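Local coordinates for protein PfkB (Polaromonas sp. JS666, PDB 4DU5) that probably transfers a phosphate from ATP to a sugar or similar substrate, like other pfkB carbohydrate kinases, at residues F32-M37 with Y130-S135; A58-N63 with T159-A164; L81-M86 with C106-K111. All blocks are in the same frame, centred on the assembly; numbering follows the deposited sequence.

Contact 1: residues F32-M37 with Y130-S135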
ATOM      1  N   PHE A  32      13.919 -16.212 -10.109  1.00 25.50           N
ATOM      2  CA  PHE A  32      13.989 -14.793  -9.812  1.00 26.57           C
ATOM      3  C   PHE A  32      12.621 -14.141 -10.006  1.00 26.56           C
ATOM      4  O   PHE A  32      11.957 -14.361 -11.018  1.00 26.98           O
ATOM      5  CB  PHE A  32      15.025 -14.115 -10.710  1.00 26.04           C
ATOM      6  CG  PHE A  32      16.434 -14.421 -10.322  1.00 29.87           C
ATOM      7  CD1 PHE A  32      16.976 -15.708 -10.525  1.00 32.90           C
ATOM      8  CD2 PHE A  32      17.241 -13.445  -9.731  1.00 31.30           C
ATOM      9  CE1 PHE A  32      18.319 -16.008 -10.158  1.00 31.63           C
ATOM     10  CE2 PHE A  32      18.567 -13.735  -9.355  1.00 31.13           C
ATOM     11  CZ  PHE A  32      19.106 -15.020  -9.573  1.00 31.59           C
ATOM     12  N   GLY A  33      12.204 -13.310  -9.062  1.00 26.51           N
ATOM     13  CA  GLY A  33      10.920 -12.654  -9.239  1.00 26.59           C
ATOM     14  C   GLY A  33      10.371 -11.951  -8.024  1.00 26.54           C
ATOM     15  O   GLY A  33      10.875 -12.089  -6.908  1.00 25.52           O
ATOM     16  N   GLU A  34       9.315 -11.191  -8.268  1.00 27.26           N
ATOM     17  CA  GLU A  34       8.734 -10.368  -7.242  1.00 27.99           C
ATOM     18  C   GLU A  34       7.523 -11.042  -6.685  1.00 28.47           C
ATOM     19  O   GLU A  34       6.605 -11.372  -7.421  1.00 29.35           O
ATOM     20  CB  GLU A  34       8.344  -9.033  -7.829  1.00 27.04           C
ATOM     21  CG  GLU A  34       7.396  -8.306  -6.966  1.00 28.89           C
ATOM     22  CD  GLU A  34       7.377  -6.809  -7.198  1.00 30.88           C
ATOM     23  OE1 GLU A  34       7.622  -6.358  -8.342  1.00 30.63           O
ATOM     24  OE2 GLU A  34       7.096  -6.085  -6.214  1.00 32.66           O
ATOM     25  N   ALA A  35       7.508 -11.255  -5.382  1.00 29.19           N
ATOM     26  CA  ALA A  35       6.249 -11.581  -4.737  1.00 29.68           C
ATOM     27  C   ALA A  35       5.622 -10.299  -4.242  1.00 30.27           C
ATOM     28  O   ALA A  35       6.310  -9.341  -3.965  1.00 30.20           O
ATOM     29  CB  ALA A  35       6.463 -12.537  -3.590  1.00 29.80           C
HETATM   30  N   MSE A  36       4.304 -10.293  -4.147  1.00 31.60           N
HETATM   31  CA  MSE A  36       3.559  -9.213  -3.525  1.00 32.86           C
HETATM   32  C   MSE A  36       2.543  -9.820  -2.587  1.00 32.99           C
HETATM   33  O   MSE A  36       2.217 -10.993  -2.710  1.00 32.32           O
HETATM   34  CB  MSE A  36       2.821  -8.399  -4.576  1.00 33.35           C
HETATM   35  CG  MSE A  36       3.698  -7.783  -5.618  1.00 37.14           C
HETATM   36 SE   MSE A  36       2.710  -7.651  -7.290  1.00 52.59          SE
HETATM   37  CE  MSE A  36       2.990  -9.496  -7.986  1.00 46.19           C
HETATM   38  N   MSE A  37       2.060  -9.012  -1.647  1.00 34.14           N
HETATM   39  CA  MSE A  37       0.970  -9.391  -0.768  1.00 35.48           C
HETATM   40  C   MSE A  37      -0.345  -9.158  -1.509  1.00 34.89           C
HETATM   41  O   MSE A  37      -0.552  -8.130  -2.168  1.00 34.03           O
HETATM   42  CB  MSE A  37       1.012  -8.615   0.552  1.00 36.45           C
HETATM   43  CG  MSE A  37       0.091  -9.172   1.628  1.00 43.40           C
HETATM   44 SE   MSE A  37      -0.047  -8.120   3.327  1.00 63.27          SE
HETATM   45  CE  MSE A  37      -0.898  -6.487   2.616  1.00 55.82           C
ATOM     46  N   TYR A 130      -3.035  -3.525  -8.788  1.00 36.83           N
ATOM     47  CA  TYR A 130      -1.655  -3.767  -8.428  1.00 36.26           C
ATOM     48  C   TYR A 130      -1.026  -2.514  -7.849  1.00 35.74           C
ATOM     49  O   TYR A 130      -1.212  -1.419  -8.379  1.00 35.33           O
ATOM     50  CB  TYR A 130      -0.858  -4.130  -9.679  1.00 36.61           C
ATOM     51  CG  TYR A 130      -1.153  -5.463 -10.320  1.00 36.89           C
ATOM     52  CD1 TYR A 130      -0.584  -6.640  -9.818  1.00 38.61           C
ATOM     53  CD2 TYR A 130      -1.928  -5.538 -11.467  1.00 36.67           C
ATOM     54  CE1 TYR A 130      -0.809  -7.864 -10.426  1.00 40.68           C
ATOM     55  CE2 TYR A 130      -2.167  -6.749 -12.087  1.00 39.28           C
ATOM     56  CZ  TYR A 130      -1.614  -7.924 -11.566  1.00 41.35           C
ATOM     57  OH  TYR A 130      -1.864  -9.152 -12.178  1.00 40.70           O
ATOM     58  N   HIS A 131      -0.249  -2.672  -6.781  1.00 35.22           N
ATOM     59  CA  HIS A 131       0.530  -1.555  -6.230  1.00 34.46           C
ATOM     60  C   HIS A 131       1.977  -1.966  -6.127  1.00 34.02           C
ATOM     61  O   HIS A 131       2.469  -2.336  -5.064  1.00 33.93           O
ATOM     62  CB  HIS A 131       0.013  -1.165  -4.864  1.00 34.28           C
ATOM     63  CG  HIS A 131      -1.384  -0.637  -4.876  1.00 34.58           C
ATOM     64  ND1 HIS A 131      -1.691   0.634  -5.309  1.00 34.68           N
ATOM     65  CD2 HIS A 131      -2.555  -1.204  -4.497  1.00 33.97           C
ATOM     66  CE1 HIS A 131      -2.995   0.824  -5.200  1.00 35.93           C
ATOM     67  NE2 HIS A 131      -3.541  -0.275  -4.710  1.00 34.64           N
ATOM     68  N   ARG A 132       2.672  -1.906  -7.237  1.00 33.79           N
ATOM     69  CA  ARG A 132       3.995  -2.481  -7.240  1.00 34.43           C
ATOM     70  C   ARG A 132       5.052  -1.569  -7.813  1.00 34.02           C
ATOM     71  O   ARG A 132       6.185  -1.979  -7.943  1.00 33.93           O
ATOM     72  CB  ARG A 132       3.997  -3.809  -8.011  1.00 34.83           C
ATOM     73  CG  ARG A 132       3.746  -3.655  -9.503  1.00 36.14           C
ATOM     74  CD  ARG A 132       4.478  -4.710 -10.260  1.00 39.44           C
ATOM     75  NE  ARG A 132       3.557  -5.767 -10.638  1.00 43.78           N
ATOM     76  CZ  ARG A 132       3.853  -7.067 -10.690  1.00 45.25           C
ATOM     77  NH1 ARG A 132       5.066  -7.530 -10.353  1.00 41.73           N
ATOM     78  NH2 ARG A 132       2.891  -7.906 -11.071  1.00 46.74           N
ATOM     79  N   LYS A 133       4.685  -0.350  -8.188  1.00 34.18           N
ATOM     80  CA  LYS A 133       5.669   0.563  -8.759  1.00 33.88           C
ATOM     81  C   LYS A 133       6.698   0.892  -7.701  1.00 33.27           C
ATOM     82  O   LYS A 133       6.376   1.061  -6.518  1.00 32.63           O
ATOM     83  CB  LYS A 133       5.024   1.852  -9.265  1.00 34.41           C
ATOM     84  CG  LYS A 133       4.553   1.825 -10.705  1.00 36.50           C
ATOM     85  CD  LYS A 133       3.305   2.763 -10.916  1.00 41.40           C
ATOM     86  CE  LYS A 133       3.567   4.032 -11.802  1.00 43.74           C
ATOM     87  NZ  LYS A 133       3.985   5.306 -11.085  1.00 44.40           N
ATOM     88  N   GLY A 134       7.948   0.939  -8.141  1.00 33.03           N
ATOM     89  CA  GLY A 134       9.048   1.405  -7.321  1.00 32.59           C
ATOM     90  C   GLY A 134       9.332   0.567  -6.091  1.00 32.54           C
ATOM     91  O   GLY A 134       9.967   1.072  -5.163  1.00 33.01           O
ATOM     92  N   SER A 135       8.898  -0.707  -6.108  1.00 31.75           N
ATOM     93  CA  SER A 135       9.044  -1.647  -4.994  1.00 30.41           C
ATOM     94  C   SER A 135      10.465  -2.152  -4.889  1.00 30.82           C
ATOM     95  O   SER A 135      11.263  -1.964  -5.813  1.00 30.68           O
ATOM     96  CB  SER A 135       8.116  -2.844  -5.171  1.00 29.66           C
ATOM     97  OG  SER A 135       8.705  -3.781  -6.048  1.00 28.80           O
TER
HETATM   98  O   HOH W   1       5.477 -10.588  -9.768  1.00 25.56           O
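Arg132 reaches from the end of strand 128-131 to Glu34 and to the selenomethionine Met36. Its CB comes first to Met36, 4.1 Å from SE. CG lies between the backbone N and the carbonyl carbon (chi1 67°), and bends further along bring the guanidinium back over Met36. CD is 4.0 Å from Glu34 OE1. At the head, CZ sits 3.6 Å from Met36 SE, which lies over the centre of one guanidinium face. NH2 meets Met36 CE on this face at 3.5 Å. On the polar side, Arg132 NH1 gives a weak, long hydrogen bond of 3.5 Å to Glu34 OE1, part of a salt bridge. The carboxylate is turned 86° from the guanidinium plane. Arg132 NH1 also donates to a water, which in turn donates to Glu34 O at 2.7 Å. The other carboxylate oxygen, Glu34 OE2, accepts from Ser135 OG at 2.8 Å, from above the carboxylate plane. Arg132 and Ser135 are the first and last residues of a type II turn, and one carboxylate bonds to both. The contact thus joins the start of strand 36-41 to the turn after edge strand 128-131, across the intervening strand 114-117. Nearby, His131 packs on Asp84 of the second subunit. Arg132 and the Ser135 hydroxyl would probably help to keep the buried carboxylate of Glu34 ionised.

Contact 2: residues A58-N63 with T159-A164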
ATOM      1  N   ALA A  58       1.028 -13.455  -3.910  1.00 30.79           N
ATOM      2  CA  ALA A  58       0.897 -13.318  -5.330  1.00 30.24           C
ATOM      3  C   ALA A  58       2.260 -13.327  -5.954  1.00 30.11           C
ATOM      4  O   ALA A  58       3.186 -13.022  -5.336  1.00 30.87           O
ATOM      5  CB  ALA A  58       0.199 -12.033  -5.661  1.00 29.98           C
ATOM      6  N   GLY A  59       2.361 -13.666  -7.210  1.00 30.00           N
ATOM      7  CA  GLY A  59       3.549 -13.483  -7.983  1.00 30.00           C
ATOM      8  C   GLY A  59       3.958 -14.715  -8.691  1.00 30.00           C
ATOM      9  O   GLY A  59       4.218 -15.706  -8.080  1.00 30.00           O
ATOM     10  N   ALA A  60       4.139 -14.598  -9.985  1.00 27.95           N
ATOM     11  CA  ALA A  60       4.185 -15.704 -10.896  1.00 27.19           C
ATOM     12  C   ALA A  60       5.302 -16.664 -10.640  1.00 26.93           C
ATOM     13  O   ALA A  60       5.152 -17.845 -10.682  1.00 26.56           O
ATOM     14  CB  ALA A  60       4.322 -15.160 -12.288  1.00 27.19           C
ATOM     15  N   GLU A  61       6.453 -16.129 -10.383  1.00 26.34           N
ATOM     16  CA  GLU A  61       7.564 -16.994 -10.106  1.00 26.05           C
ATOM     17  C   GLU A  61       7.372 -17.700  -8.784  1.00 25.87           C
ATOM     18  O   GLU A  61       7.739 -18.873  -8.646  1.00 25.83           O
ATOM     19  CB  GLU A  61       8.882 -16.241 -10.175  1.00 25.79           C
ATOM     20  CG  GLU A  61       9.276 -15.973 -11.613  1.00 25.40           C
ATOM     21  CD  GLU A  61       8.971 -14.539 -12.039  1.00 26.59           C
ATOM     22  OE1 GLU A  61       9.309 -14.187 -13.190  1.00 23.65           O
ATOM     23  OE2 GLU A  61       8.426 -13.757 -11.208  1.00 27.29           O
ATOM     24  N   THR A  62       6.761 -17.014  -7.824  1.00 25.44           N
ATOM     25  CA  THR A  62       6.644 -17.617  -6.513  1.00 25.04           C
ATOM     26  C   THR A  62       5.619 -18.721  -6.493  1.00 24.71           C
ATOM     27  O   THR A  62       5.857 -19.742  -5.878  1.00 23.95           O
ATOM     28  CB  THR A  62       6.397 -16.587  -5.396  1.00 25.35           C
ATOM     29  OG1 THR A  62       5.108 -15.943  -5.567  1.00 25.69           O
ATOM     30  CG2 THR A  62       7.511 -15.581  -5.415  1.00 25.26           C
ATOM     31  N   ASN A  63       4.479 -18.511  -7.154  1.00 25.17           N
ATOM     32  CA  ASN A  63       3.462 -19.573  -7.283  1.00 25.06           C
ATOM     33  C   ASN A  63       4.105 -20.837  -7.853  1.00 24.15           C
ATOM     34  O   ASN A  63       3.876 -21.940  -7.322  1.00 24.72           O
ATOM     35  CB  ASN A  63       2.283 -19.126  -8.139  1.00 25.57           C
ATOM     36  CG  ASN A  63       1.662 -17.823  -7.635  1.00 29.89           C
ATOM     37  OD1 ASN A  63       1.498 -17.629  -6.416  1.00 34.87           O
ATOM     38  ND2 ASN A  63       1.317 -16.918  -8.564  1.00 31.48           N
ATOM     39  N   THR A 159      10.358 -16.376 -16.387  1.00 27.59           N
ATOM     40  CA  THR A 159       9.038 -15.961 -16.859  1.00 28.12           C
ATOM     41  C   THR A 159       9.102 -14.648 -17.662  1.00 28.82           C
ATOM     42  O   THR A 159      10.177 -14.095 -17.875  1.00 29.11           O
ATOM     43  CB  THR A 159       8.147 -15.809 -15.668  1.00 27.53           C
ATOM     44  OG1 THR A 159       7.995 -17.089 -15.071  1.00 28.17           O
ATOM     45  CG2 THR A 159       6.832 -15.322 -16.047  1.00 28.88           C
ATOM     46  N   GLY A 160       7.955 -14.184 -18.148  1.00 29.32           N
ATOM     47  CA  GLY A 160       7.878 -12.887 -18.783  1.00 29.83           C
ATOM     48  C   GLY A 160       7.695 -11.744 -17.789  1.00 30.34           C
ATOM     49  O   GLY A 160       7.853 -10.581 -18.160  1.00 30.70           O
ATOM     50  N   VAL A 161       7.365 -12.055 -16.535  1.00 30.23           N
ATOM     51  CA  VAL A 161       7.085 -11.021 -15.539  1.00 30.14           C
ATOM     52  C   VAL A 161       8.380 -10.389 -15.046  1.00 31.24           C
ATOM     53  O   VAL A 161       8.634  -9.219 -15.338  1.00 31.58           O
ATOM     54  CB  VAL A 161       6.274 -11.529 -14.374  1.00 29.38           C
ATOM     55  CG1 VAL A 161       5.989 -10.421 -13.445  1.00 27.76           C
ATOM     56  CG2 VAL A 161       4.983 -12.088 -14.873  1.00 30.06           C
ATOM     57  N   PHE A 162       9.213 -11.148 -14.337  1.00 31.24           N
ATOM     58  CA  PHE A 162      10.473 -10.601 -13.862  1.00 31.85           C
ATOM     59  C   PHE A 162      11.173  -9.651 -14.862  1.00 31.81           C
ATOM     60  O   PHE A 162      11.490  -8.516 -14.518  1.00 31.56           O
ATOM     61  CB  PHE A 162      11.412 -11.699 -13.401  1.00 32.09           C
ATOM     62  CG  PHE A 162      12.656 -11.188 -12.758  1.00 32.31           C
ATOM     63  CD1 PHE A 162      12.585 -10.274 -11.709  1.00 30.75           C
ATOM     64  CD2 PHE A 162      13.918 -11.637 -13.187  1.00 34.51           C
ATOM     65  CE1 PHE A 162      13.766  -9.793 -11.088  1.00 31.27           C
ATOM     66  CE2 PHE A 162      15.120 -11.154 -12.568  1.00 34.34           C
ATOM     67  CZ  PHE A 162      15.036 -10.234 -11.513  1.00 30.56           C
ATOM     68  N   PRO A 163      11.370 -10.079 -16.109  1.00 31.92           N
ATOM     69  CA  PRO A 163      12.000  -9.117 -17.023  1.00 32.01           C
ATOM     70  C   PRO A 163      11.189  -7.835 -17.305  1.00 32.66           C
ATOM     71  O   PRO A 163      11.768  -6.845 -17.759  1.00 33.53           O
ATOM     72  CB  PRO A 163      12.178  -9.919 -18.301  1.00 31.20           C
ATOM     73  CG  PRO A 163      11.154 -10.956 -18.223  1.00 31.57           C
ATOM     74  CD  PRO A 163      11.064 -11.348 -16.782  1.00 31.87           C
ATOM     75  N   ALA A 164       9.884  -7.844 -17.027  1.00 32.93           N
ATOM     76  CA  ALA A 164       8.984  -6.723 -17.350  1.00 33.25           C
ATOM     77  C   ALA A 164       8.834  -5.725 -16.227  1.00 33.80           C
ATOM     78  O   ALA A 164       7.995  -4.839 -16.293  1.00 33.29           O
ATOM     79  CB  ALA A 164       7.598  -7.245 -17.702  1.00 33.06           C
TER
HETATM   80  O   HOH W   2      11.840 -15.175 -13.944  1.00 16.44           O
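The first turn of helix 60-70 meets the loop that follows strand 153-159 of the large sheet, with Glu61 as the main bridge and Ala60 against Val161. The helix start resembles a pfkB signature motif, which in relatives helps form the sugar site. Glu61 bends at chi2 (101°), and its carboxylate is carried to the loop backbone. OE1 does most of the touching. Glu61 OE1 accepts from the backbone N of Phe162 at 3.2 Å, with an angle of 155° at the hydrogen, using the lone pair on the side of the other oxygen. A water donates to the same Glu61 OE1 at 2.8 Å and accepts from Thr159 N at 3.1 Å. The carboxylate thereby grips the loop on both flanks of Gly160 and Val161. Thr159 CB and Phe162 CB lie beside OE1. The Phe162 ring stands nearly perpendicular to the carboxylate and continues on to Phe32. Ala60 CB adds an apolar touch to Val161 CG2 at 4.1 Å. Gly59 is the N-cap residue, and its O accepts from Asn63 N at 3.0 Å and from Thr62 OG1 at 2.7 Å. These bonds belong to the first turn of the helix, which carries Glu61. OE1 of this buried acid takes one backbone amide and one water, and these two bonds fix the carboxylate and tie the helix start to the loop.

Contact 3: residues L81-M86 with C106-K111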
ATOM      1  N   LEU A  81      12.568  -7.492  -0.731  1.00 29.27           N
ATOM      2  CA  LEU A  81      11.349  -7.089  -0.039  1.00 28.92           C
ATOM      3  C   LEU A  81      11.700  -5.982   0.949  1.00 29.27           C
ATOM      4  O   LEU A  81      12.839  -5.894   1.400  1.00 29.47           O
ATOM      5  CB  LEU A  81      10.820  -8.258   0.792  1.00 29.16           C
ATOM      6  CG  LEU A  81      10.353  -9.563   0.146  1.00 27.96           C
ATOM      7  CD1 LEU A  81      10.220 -10.623   1.217  1.00 25.04           C
ATOM      8  CD2 LEU A  81       9.023  -9.309  -0.606  1.00 24.42           C
ATOM      9  N   GLY A  82      10.725  -5.165   1.334  1.00 28.99           N
ATOM     10  CA  GLY A  82      10.909  -4.303   2.476  1.00 28.69           C
ATOM     11  C   GLY A  82      10.976  -5.120   3.761  1.00 29.50           C
ATOM     12  O   GLY A  82      10.769  -6.351   3.762  1.00 29.49           O
ATOM     13  N   THR A  83      11.266  -4.436   4.871  1.00 30.11           N
ATOM     14  CA  THR A  83      11.254  -5.059   6.196  1.00 29.54           C
ATOM     15  C   THR A  83      10.017  -4.588   6.931  1.00 29.93           C
ATOM     16  O   THR A  83       9.914  -4.739   8.165  1.00 30.41           O
ATOM     17  CB  THR A  83      12.461  -4.670   7.028  1.00 29.37           C
ATOM     18  OG1 THR A  83      12.424  -3.256   7.242  1.00 28.49           O
ATOM     19  CG2 THR A  83      13.766  -5.076   6.331  1.00 29.48           C
ATOM     20  N   ASP A  84       9.084  -4.005   6.169  1.00 29.93           N
ATOM     21  CA  ASP A  84       7.716  -3.729   6.639  1.00 29.73           C
ATOM     22  C   ASP A  84       6.978  -5.037   6.909  1.00 29.41           C
ATOM     23  O   ASP A  84       7.459  -6.120   6.522  1.00 29.45           O
ATOM     24  CB  ASP A  84       6.958  -2.922   5.596  1.00 29.77           C
ATOM     25  CG  ASP A  84       6.797  -3.670   4.294  1.00 31.06           C
ATOM     26  OD1 ASP A  84       7.754  -3.729   3.496  1.00 31.87           O
ATOM     27  OD2 ASP A  84       5.709  -4.211   4.071  1.00 32.37           O
ATOM     28  N   SER A  85       5.810  -4.945   7.545  1.00 29.13           N
ATOM     29  CA  SER A  85       5.055  -6.147   7.929  1.00 29.15           C
ATOM     30  C   SER A  85       4.646  -7.039   6.750  1.00 29.36           C
ATOM     31  O   SER A  85       4.483  -8.232   6.904  1.00 29.94           O
ATOM     32  CB  SER A  85       3.847  -5.797   8.791  1.00 28.54           C
ATOM     33  OG  SER A  85       2.934  -5.005   8.076  1.00 28.15           O
HETATM   34  N   MSE A  86       4.498  -6.458   5.576  1.00 30.03           N
HETATM   35  CA  MSE A  86       4.047  -7.195   4.420  1.00 31.24           C
HETATM   36  C   MSE A  86       5.228  -7.980   3.903  1.00 30.71           C
HETATM   37  O   MSE A  86       5.079  -9.129   3.511  1.00 30.16           O
HETATM   38  CB  MSE A  86       3.540  -6.251   3.322  1.00 32.35           C
HETATM   39  CG  MSE A  86       2.482  -5.246   3.732  1.00 36.54           C
HETATM   40 SE   MSE A  86       1.760  -4.328   2.148  1.00 53.35          SE
HETATM   41  CE  MSE A  86       3.186  -3.090   1.658  1.00 46.94           C
ATOM     42  N   CYS A 106      16.081  -8.447   2.420  1.00 33.80           N
ATOM     43  CA  CYS A 106      15.132  -7.586   3.042  1.00 34.24           C
ATOM     44  C   CYS A 106      15.811  -6.256   3.344  1.00 34.51           C
ATOM     45  O   CYS A 106      16.501  -6.113   4.348  1.00 34.90           O
ATOM     46  CB  CYS A 106      14.648  -8.255   4.287  1.00 34.16           C
ATOM     47  SG  CYS A 106      14.073  -9.895   3.893  1.00 36.88           S
ATOM     48  N   ASP A 107      15.601  -5.295   2.452  1.00 34.65           N
ATOM     49  CA  ASP A 107      16.202  -3.977   2.502  1.00 35.02           C
ATOM     50  C   ASP A 107      15.297  -2.935   3.150  1.00 35.47           C
ATOM     51  O   ASP A 107      14.354  -2.466   2.510  1.00 36.01           O
ATOM     52  CB  ASP A 107      16.484  -3.539   1.073  1.00 35.02           C
ATOM     53  CG  ASP A 107      17.134  -2.178   0.988  1.00 35.63           C
ATOM     54  OD1 ASP A 107      17.028  -1.375   1.945  1.00 34.92           O
ATOM     55  OD2 ASP A 107      17.748  -1.909  -0.069  1.00 37.09           O
ATOM     56  N   ALA A 108      15.607  -2.522   4.379  1.00 35.90           N
ATOM     57  CA  ALA A 108      14.772  -1.538   5.092  1.00 36.51           C
ATOM     58  C   ALA A 108      14.454  -0.188   4.378  1.00 37.01           C
ATOM     59  O   ALA A 108      13.520   0.493   4.771  1.00 37.54           O
ATOM     60  CB  ALA A 108      15.297  -1.301   6.501  1.00 36.26           C
ATOM     61  N   THR A 109      15.205   0.172   3.334  1.00 37.53           N
ATOM     62  CA  THR A 109      15.068   1.465   2.623  1.00 37.79           C
ATOM     63  C   THR A 109      14.063   1.434   1.460  1.00 37.99           C
ATOM     64  O   THR A 109      13.859   2.429   0.739  1.00 38.36           O
ATOM     65  CB  THR A 109      16.451   1.899   2.067  1.00 37.83           C
ATOM     66  OG1 THR A 109      17.312   2.230   3.164  1.00 38.66           O
ATOM     67  CG2 THR A 109      16.355   3.106   1.097  1.00 39.08           C
ATOM     68  N   GLN A 110      13.461   0.270   1.247  1.00 37.71           N
ATOM     69  CA  GLN A 110      12.665   0.047   0.045  1.00 36.44           C
ATOM     70  C   GLN A 110      11.335  -0.543   0.464  1.00 35.47           C
ATOM     71  O   GLN A 110      11.217  -1.055   1.585  1.00 34.58           O
ATOM     72  CB  GLN A 110      13.409  -0.887  -0.904  1.00 36.61           C
ATOM     73  CG  GLN A 110      14.819  -0.446  -1.283  1.00 35.97           C
ATOM     74  CD  GLN A 110      15.466  -1.428  -2.233  1.00 37.07           C
ATOM     75  OE1 GLN A 110      15.232  -2.633  -2.135  1.00 37.48           O
ATOM     76  NE2 GLN A 110      16.269  -0.924  -3.174  1.00 36.83           N
ATOM     77  N   LYS A 111      10.345  -0.467  -0.431  1.00 34.53           N
ATOM     78  CA  LYS A 111       8.958  -0.895  -0.096  1.00 33.56           C
ATOM     79  C   LYS A 111       8.448  -2.232  -0.719  1.00 31.86           C
ATOM     80  O   LYS A 111       8.831  -2.593  -1.815  1.00 31.03           O
ATOM     81  CB  LYS A 111       7.979   0.268  -0.298  1.00 33.82           C
ATOM     82  CG  LYS A 111       8.522   1.413  -1.142  1.00 35.61           C
ATOM     83  CD  LYS A 111       7.708   2.684  -0.939  1.00 40.15           C
ATOM     84  CE  LYS A 111       8.349   3.923  -1.585  1.00 42.69           C
ATOM     85  NZ  LYS A 111       7.772   5.182  -0.971  1.00 43.26           N
TER
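Leu81 O accepts from Asp107 N at 3.0 Å, nearly in line with the carbonyl bond (173° at O). Cys106 CA lies close to the same oxygen, Leu81 O, as a CH...O contact. Both belong to the last parallel bridge between strands 75-81 and 100-106, where Leu81 and Cys106 put their side chains on the same face of the sheet. Past the bridge both chains leave the sheet but stay together. Gly82 CA passes close to the turn backbone, 3.4 Å from Gln110 O. Thr83 then covers the start of the turn with both of its branches. With chi1 at 63°, Thr83 CG2 lies against Cys106, 3.9 Å from Cys106 CB. The same torsion turns Thr83 OG1 to Ala108, 3.6 Å from Ala108 CB. The turn from Asp107 to Gln110 is type I and is closed by Gln110 N to Asp107 O, 3.1 Å. Within it Asp107 makes an Asx turn: Asp107 OD1 accepts from Thr109 N at 2.8 Å. Arg80 steadies this turn from the strand, through a salt bridge to Asp107 OD2 and a hydrogen bond to Gln110 OE1. Asp84 caps the next helix: Asp84 OD2 takes Met86 N at 3.0 Å, from above the carboxylate plane, and also accepts from Gly87 N. The contact thus sits at the edge of the nine-stranded sheet. On one side it leads into helix 85-95, whose Leu90 and Leu91 cover Leu81. On the other it leads to strand 114-117, and near the helix start Ser85 OG bonds to Glu129 of the second subunit.

In the fold
From the N terminus the chain leaves strand 27-32 of the large sheet through 32-37, which pairs only much later with 130-135 to close contact 1. Residues 58-63 come next and pair with 159-164 in contact 2, so the two loops cross. Contact 3 is the short loop, nested inside both. Contact 1 joins the start of the four-stranded sheet to the turn after its edge strand 128-131. Contact 2 ties helix 60-70 to the loop after strand 153-159 of the large sheet. Contact 3 joins the ends of strands 75-81 and 100-106 at one edge of that sheet. Contacts 1 and 2 touch through a probable Met36 O to Ala58 N hydrogen bond. Contacts 1 and 3 pack together, and both reach the second subunit.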